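Local coordinates for methyl transferase from Methanosarcina acetivorans (Methanosarcina acetivorans, PDB 6MRO), which probably transfers methyl groups from S-adenosylmethionine to an acceptor, and binds S-adenosylhomocysteine in its pocket, at residues G44-M49 with I104-F109; S28-P33 with I168-D173. The protein carries 1 engineered substitution. All coordinates share one frame; numbering follows the deposited sequence. Where two conformers were deposited one is given.

Contact 1: G44-M49 with I104-F109; sequences GENAIM and IDSGLF. With SAH (S-adenosyl-L-homocysteine), chain B.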
loop_
_atom_site.group_PDB
_atom_site.type_symbol
_atom_site.label_atom_id
_atom_site.label_comp_id
_atom_site.label_asym_id
_atom_site.label_seq_id
_atom_site.Cartn_x
_atom_site.Cartn_y
_atom_site.Cartn_z
ATOM N N GLY A 44 -1.140 -3.697 -9.889
ATOM C CA GLY A 44 -0.133 -2.718 -10.270
ATOM C C GLY A 44 -0.581 -1.321 -10.655
ATOM O O GLY A 44 0.259 -0.544 -11.126
ATOM N N GLU A 45 -1.853 -0.953 -10.447
ATOM C CA GLU A 45 -2.310 0.372 -10.880
ATOM C C GLU A 45 -1.550 1.499 -10.173
ATOM O O GLU A 45 -1.045 2.425 -10.823
ATOM C CB GLU A 45 -3.817 0.526 -10.667
ATOM C CG GLU A 45 -4.633 -0.367 -11.555
ATOM C CD GLU A 45 -4.651 0.096 -13.006
ATOM O OE1 GLU A 45 -4.991 -0.740 -13.864
ATOM O OE2 GLU A 45 -4.343 1.276 -13.289
ATOM N N ASN A 46 -1.440 1.436 -8.847
ATOM C CA ASN A 46 -0.751 2.516 -8.142
ATOM C C ASN A 46 0.730 2.535 -8.488
ATOM O O ASN A 46 1.332 3.608 -8.620
ATOM C CB ASN A 46 -0.933 2.376 -6.635
ATOM C CG ASN A 46 -2.359 2.642 -6.195
ATOM O OD1 ASN A 46 -3.008 3.549 -6.714
ATOM N ND2 ASN A 46 -2.831 1.896 -5.192
ATOM N N ALA A 47 1.332 1.355 -8.638
ATOM C CA ALA A 47 2.760 1.283 -8.927
ATOM C C ALA A 47 3.064 1.879 -10.289
ATOM O O ALA A 47 4.028 2.639 -10.443
ATOM C CB ALA A 47 3.227 -0.174 -8.860
ATOM N N ILE A 48 2.226 1.574 -11.283
ATOM C CA ILE A 48 2.416 2.133 -12.615
ATOM C C ILE A 48 2.241 3.644 -12.581
ATOM O O ILE A 48 2.975 4.388 -13.238
ATOM C CB ILE A 48 1.450 1.453 -13.608
ATOM C CG1 ILE A 48 1.888 -0.002 -13.840
ATOM C CG2 ILE A 48 1.409 2.217 -14.923
ATOM C CD1 ILE A 48 0.867 -0.857 -14.582
ATOM N N MET A 49 1.283 4.125 -11.796
ATOM C CA MET A 49 1.086 5.566 -11.693
ATOM C C MET A 49 2.343 6.252 -11.160
ATOM O O MET A 49 2.776 7.286 -11.693
ATOM C CB MET A 49 -0.127 5.848 -10.807
ATOM C CG MET A 49 -0.526 7.296 -10.787
ATOM S SD MET A 49 0.323 8.109 -9.433
ATOM C CE MET A 49 -0.481 7.358 -8.019
ATOM N N ILE A 104 4.368 2.884 -0.457
ATOM C CA ILE A 104 2.915 3.045 -0.506
ATOM C C ILE A 104 2.241 1.726 -0.158
ATOM O O ILE A 104 2.703 0.640 -0.505
ATOM C CB ILE A 104 2.382 3.597 -1.854
ATOM C CG1 ILE A 104 2.604 2.622 -3.015
ATOM C CG2 ILE A 104 2.977 4.981 -2.142
ATOM C CD1 ILE A 104 1.838 3.021 -4.293
ATOM N N ASP A 105 1.105 1.838 0.524
ATOM C CA ASP A 105 0.404 0.683 1.083
ATOM C C ASP A 105 -1.070 0.953 0.797
ATOM O O ASP A 105 -1.685 1.790 1.453
ATOM C CB ASP A 105 0.731 0.581 2.571
ATOM C CG ASP A 105 -0.059 -0.479 3.308
ATOM O OD1 ASP A 105 0.483 -0.912 4.347
ATOM O OD2 ASP A 105 -1.165 -0.889 2.884
ATOM N N SER A 106 -1.625 0.281 -0.222
ATOM C CA SER A 106 -3.004 0.511 -0.658
ATOM C C SER A 106 -3.774 -0.755 -0.295
ATOM O O SER A 106 -3.909 -1.666 -1.111
ATOM C CB SER A 106 -3.066 0.817 -2.185
ATOM O OG SER A 106 -4.405 0.957 -2.671
ATOM N N GLY A 107 -4.254 -0.820 0.948
ATOM C CA GLY A 107 -5.005 -1.975 1.401
ATOM C C GLY A 107 -4.219 -3.157 1.948
ATOM O O GLY A 107 -4.842 -4.190 2.269
ATOM N N LEU A 108 -2.890 -3.068 2.073
ATOM C CA LEU A 108 -2.159 -4.196 2.659
ATOM C C LEU A 108 -2.253 -4.187 4.183
ATOM O O LEU A 108 -2.606 -5.201 4.798
ATOM C CB LEU A 108 -0.693 -4.186 2.215
ATOM C CG LEU A 108 0.189 -5.265 2.879
ATOM C CD1 LEU A 108 -0.382 -6.695 2.642
ATOM C CD2 LEU A 108 1.669 -5.195 2.422
ATOM N N PHE A 109 -1.931 -3.052 4.810
ATOM C CA PHE A 109 -2.063 -2.949 6.260
ATOM C C PHE A 109 -3.413 -3.479 6.705
ATOM O O PHE A 109 -3.507 -4.197 7.707
ATOM C CB PHE A 109 -1.892 -1.503 6.720
ATOM C CG PHE A 109 -2.202 -1.301 8.179
ATOM C CD1 PHE A 109 -1.351 -1.796 9.155
ATOM C CD2 PHE A 109 -3.359 -0.647 8.569
ATOM C CE1 PHE A 109 -1.635 -1.622 10.511
ATOM C CE2 PHE A 109 -3.656 -0.466 9.919
ATOM C CZ PHE A 109 -2.799 -0.953 10.888
HETATM N N SAH B . -2.540 -2.656 -3.481
HETATM C CA SAH B . -3.414 -3.386 -4.419
HETATM C CB SAH B . -3.906 -4.684 -3.791
HETATM C CG SAH B . -4.542 -4.498 -2.413
HETATM S SD SAH B . -5.296 -6.003 -1.753
HETATM C C SAH B . -4.605 -2.547 -4.855
HETATM O O SAH B . -4.835 -1.450 -4.325
HETATM O OXT SAH B . -5.361 -2.972 -5.742
HETATM C "C5'" SAH B . -3.919 -6.491 -0.668
HETATM C "C4'" SAH B . -2.774 -7.169 -1.424
HETATM O "O4'" SAH B . -1.756 -7.523 -0.496
HETATM C "C3'" SAH B . -3.154 -8.439 -2.182
HETATM O "O3'" SAH B . -2.745 -8.274 -3.532
HETATM C "C2'" SAH B . -2.395 -9.539 -1.452
HETATM O "O2'" SAH B . -1.963 -10.613 -2.275
HETATM C "C1'" SAH B . -1.221 -8.778 -0.860
HETATM N N9 SAH B . -0.619 -9.369 0.340
HETATM C C8 SAH B . -1.252 -9.847 1.467
HETATM N N7 SAH B . -0.313 -10.246 2.342
HETATM C C5 SAH B . 0.906 -10.008 1.799
HETATM C C6 SAH B . 2.205 -10.226 2.250
HETATM N N6 SAH B . 2.428 -10.768 3.440
HETATM N N1 SAH B . 3.258 -9.875 1.447
HETATM C C2 SAH B . 3.039 -9.306 0.206
HETATM N N3 SAH B . 1.756 -9.102 -0.251
HETATM C C4 SAH B . 0.717 -9.440 0.550
#
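N46, in the first turn of helix 45-51, reaches across to the end of strand 100-106, and its side chain makes the whole bridge. Its CB rests on the tip of I104, 3.7 Å from CD1. CG lies anti to the carbonyl carbon (chi1 -69°), which carries the amide toward S106. There the two amide atoms part company: OD1 accepts a hydrogen bond from the backbone N of Q19, while ND2 comes alongside the serine, 3.1 Å from S106 OG and 3.2 Å from S106 CB. The bond to Q19 fixes which end of the amide faces the strand. S106 in turn grips the amino-acid end of S-adenosylhomocysteine twice: S106 OG donates to the ligand carboxylate O at 3.0 Å, and the ligand N donates to the S106 backbone O at 2.9 Å. S106 OG stands anti to the serine's own backbone N (chi1 176°), on the side facing both N46 and the carboxylate. Further along, L108 CD1 lies 3.5 Å from C8 of the adenine, and F22 of helix 20-27 packs on N46, I104 and S106. This is the cofactor pocket of a Rossmann-like methyltransferase, bounded by the first helix after the glycine-rich turn and the end of the fourth strand.

Contact 2: S28-P33 with I168-D173; sequences SGEIRP and IIYIKD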
loop_
_atom_site.group_PDB
_atom_site.type_symbol
_atom_site.label_atom_id
_atom_site.label_comp_id
_atom_site.label_asym_id
_atom_site.label_seq_id
_atom_site.Cartn_x
_atom_site.Cartn_y
_atom_site.Cartn_z
ATOM N N SER A 28 -0.532 16.871 -5.016
ATOM C CA SER A 28 -0.227 17.790 -3.924
ATOM C C SER A 28 1.265 18.023 -3.750
ATOM O O SER A 28 1.648 18.834 -2.904
ATOM C CB SER A 28 -0.816 17.277 -2.599
ATOM O OG SER A 28 -0.134 16.096 -2.175
ATOM N N GLY A 29 2.109 17.356 -4.535
ATOM C CA GLY A 29 3.545 17.468 -4.374
ATOM C C GLY A 29 4.122 16.627 -3.257
ATOM O O GLY A 29 5.309 16.776 -2.937
ATOM N N GLU A 30 3.320 15.752 -2.645
ATOM C CA GLU A 30 3.805 14.978 -1.505
ATOM C C GLU A 30 4.631 13.778 -1.936
ATOM O O GLU A 30 5.536 13.348 -1.203
ATOM C CB GLU A 30 2.626 14.505 -0.664
ATOM C CG GLU A 30 2.074 15.595 0.234
ATOM C CD GLU A 30 0.765 15.180 0.882
ATOM O OE1 GLU A 30 0.851 14.550 1.950
ATOM O OE2 GLU A 30 -0.333 15.487 0.338
ATOM N N ILE A 31 4.314 13.203 -3.089
ATOM C CA ILE A 31 5.110 12.128 -3.667
ATOM C C ILE A 31 5.987 12.771 -4.730
ATOM O O ILE A 31 5.492 13.299 -5.734
ATOM C CB ILE A 31 4.237 11.001 -4.232
ATOM C CG1 ILE A 31 3.577 10.229 -3.083
ATOM C CG2 ILE A 31 5.083 10.057 -5.083
ATOM C CD1 ILE A 31 2.687 9.075 -3.521
ATOM N N ARG A 32 7.289 12.788 -4.470
ATOM C CA ARG A 32 8.293 13.390 -5.323
ATOM C C ARG A 32 9.177 12.300 -5.897
ATOM O O ARG A 32 9.276 11.218 -5.314
ATOM C CB ARG A 32 9.155 14.387 -4.532
ATOM C CG ARG A 32 8.371 15.499 -3.873
ATOM C CD ARG A 32 9.311 16.465 -3.159
ATOM N NE ARG A 32 9.949 15.851 -1.997
ATOM C CZ ARG A 32 9.298 15.496 -0.889
ATOM N NH1 ARG A 32 9.960 14.946 0.119
ATOM N NH2 ARG A 32 7.985 15.687 -0.788
ATOM N N PRO A 33 9.818 12.532 -7.041
ATOM C CA PRO A 33 10.621 11.466 -7.664
ATOM C C PRO A 33 11.646 10.879 -6.705
ATOM O O PRO A 33 12.378 11.603 -6.018
ATOM C CB PRO A 33 11.291 12.176 -8.843
ATOM C CG PRO A 33 10.310 13.261 -9.209
ATOM C CD PRO A 33 9.777 13.742 -7.883
ATOM N N ILE A 168 4.197 10.516 12.707
ATOM C CA ILE A 168 2.932 10.612 11.996
ATOM C C ILE A 168 2.747 12.067 11.593
ATOM O O ILE A 168 2.821 12.968 12.443
ATOM C CB ILE A 168 1.778 10.102 12.865
ATOM C CG1 ILE A 168 1.996 8.612 13.142
ATOM C CG2 ILE A 168 0.445 10.328 12.165
ATOM C CD1 ILE A 168 0.993 8.002 14.070
ATOM N N ILE A 169 2.564 12.306 10.300
ATOM C CA ILE A 169 2.347 13.663 9.815
ATOM C C ILE A 169 0.870 14.017 9.852
ATOM O O ILE A 169 0.477 15.042 10.423
ATOM C CB ILE A 169 2.942 13.829 8.399
ATOM C CG1 ILE A 169 4.408 13.364 8.369
ATOM C CG2 ILE A 169 2.819 15.276 7.937
ATOM C CD1 ILE A 169 5.335 14.141 9.266
ATOM N N TYR A 170 0.036 13.142 9.295
ATOM C CA TYR A 170 -1.405 13.298 9.377
ATOM C C TYR A 170 -2.076 11.948 9.179
ATOM O O TYR A 170 -1.483 11.007 8.641
ATOM C CB TYR A 170 -1.927 14.311 8.351
ATOM C CG TYR A 170 -1.680 13.995 6.880
ATOM C CD1 TYR A 170 -2.371 12.963 6.222
ATOM C CD2 TYR A 170 -0.810 14.777 6.134
ATOM C CE1 TYR A 170 -2.161 12.709 4.881
ATOM C CE2 TYR A 170 -0.587 14.525 4.788
ATOM C CZ TYR A 170 -1.261 13.491 4.170
ATOM O OH TYR A 170 -1.048 13.250 2.835
ATOM N N ILE A 171 -3.319 11.865 9.645
ATOM C CA ILE A 171 -4.270 10.832 9.239
ATOM C C ILE A 171 -5.500 11.573 8.726
ATOM O O ILE A 171 -6.219 12.210 9.512
ATOM C CB ILE A 171 -4.630 9.887 10.396
ATOM C CG1 ILE A 171 -3.363 9.297 11.029
ATOM C CG2 ILE A 171 -5.561 8.783 9.907
ATOM C CD1 ILE A 171 -3.596 8.597 12.357
ATOM N N LYS A 172 -5.736 11.503 7.420
ATOM C CA LYS A 172 -6.748 12.294 6.734
ATOM C C LYS A 172 -7.922 11.423 6.307
ATOM O O LYS A 172 -7.734 10.288 5.857
ATOM C CB LYS A 172 -6.159 12.974 5.489
ATOM C CG LYS A 172 -5.599 14.351 5.742
ATOM C CD LYS A 172 -4.980 14.953 4.481
ATOM C CE LYS A 172 -4.348 16.297 4.816
ATOM N NZ LYS A 172 -3.384 16.770 3.792
ATOM N N ASP A 173 -9.127 11.966 6.425
ATOM C CA ASP A 173 -10.291 11.335 5.815
ATOM C C ASP A 173 -10.169 11.412 4.301
ATOM O O ASP A 173 -9.945 12.488 3.740
ATOM C CB ASP A 173 -11.582 12.019 6.264
ATOM C CG ASP A 173 -11.909 11.750 7.719
ATOM O OD1 ASP A 173 -11.810 12.691 8.536
ATOM O OD2 ASP A 173 -12.274 10.598 8.045
#
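The hydroxyl of Y170 donates a very short hydrogen bond to the carboxylate of E30, with OH 2.5 Å from OE1. The other carboxylate oxygen is held from its own side of the contact: S28 OG donates to E30 OE2 at 2.6 Å, meeting it on the anti side and 17° out of the carboxylate plane. One bond to each oxygen restrains the group from turning about CG-CD. E30 runs out from the loop with its chain extended beyond CG and meets the tyrosine from the opposite direction. OE1 arrives at the ring edge, in the ring plane, and also lies 3.2 Å from Y170 CE2; the carboxylate itself is turned 64° from that plane. Y170 has its CG between the backbone N and the carbonyl carbon (chi1 61°), and the ring reaches back toward helix 20-27, where L25 touches both Y170 and E30. One ring face carries K172 CD, 3.6 Å above the plane and offset toward the rim. The strand has a classic beta bulge here, with I169 and Y170 both facing S191 of the neighbouring strand 184-193. On the other side, a Schellman motif at G29 ends helix 20-27 and sets E30 just beyond it. An alanine in place of E30 would probably leave the Y170 hydroxyl and S28 OG without this shared acceptor. K172 NZ stays 4.8 Å from E30 OE2, too far for a salt bridge, yet its positive charge would probably favour the ionised carboxylate. The contact thus ties the helix-to-strand loop to the outermost strand through a single polar bond, with the glutamate probably acting as a charged acceptor.

How the contacts relate
Helix 20-27 connects the two contacts: one face of it covers contact 1, and the chain leaving its C-terminal end becomes the loop 28-33 of contact 2. Both contacts reach the same seven-stranded sheet, one at the inner strand 100-106 and the other at the edge strand 167-177. Their centres are about 15 Å apart and their nearest atoms about 4 Å, without touching. The centre of contact 1 is about 4 Å from that of the chain, and this contact lines the S-adenosylhomocysteine pocket; the centre of contact 2 is about 14 Å from that of the chain, at the surface and away from the cofactor pocket and the calcium sites. Along the sequence contact 1 is nested inside the loop that contact 2 closes.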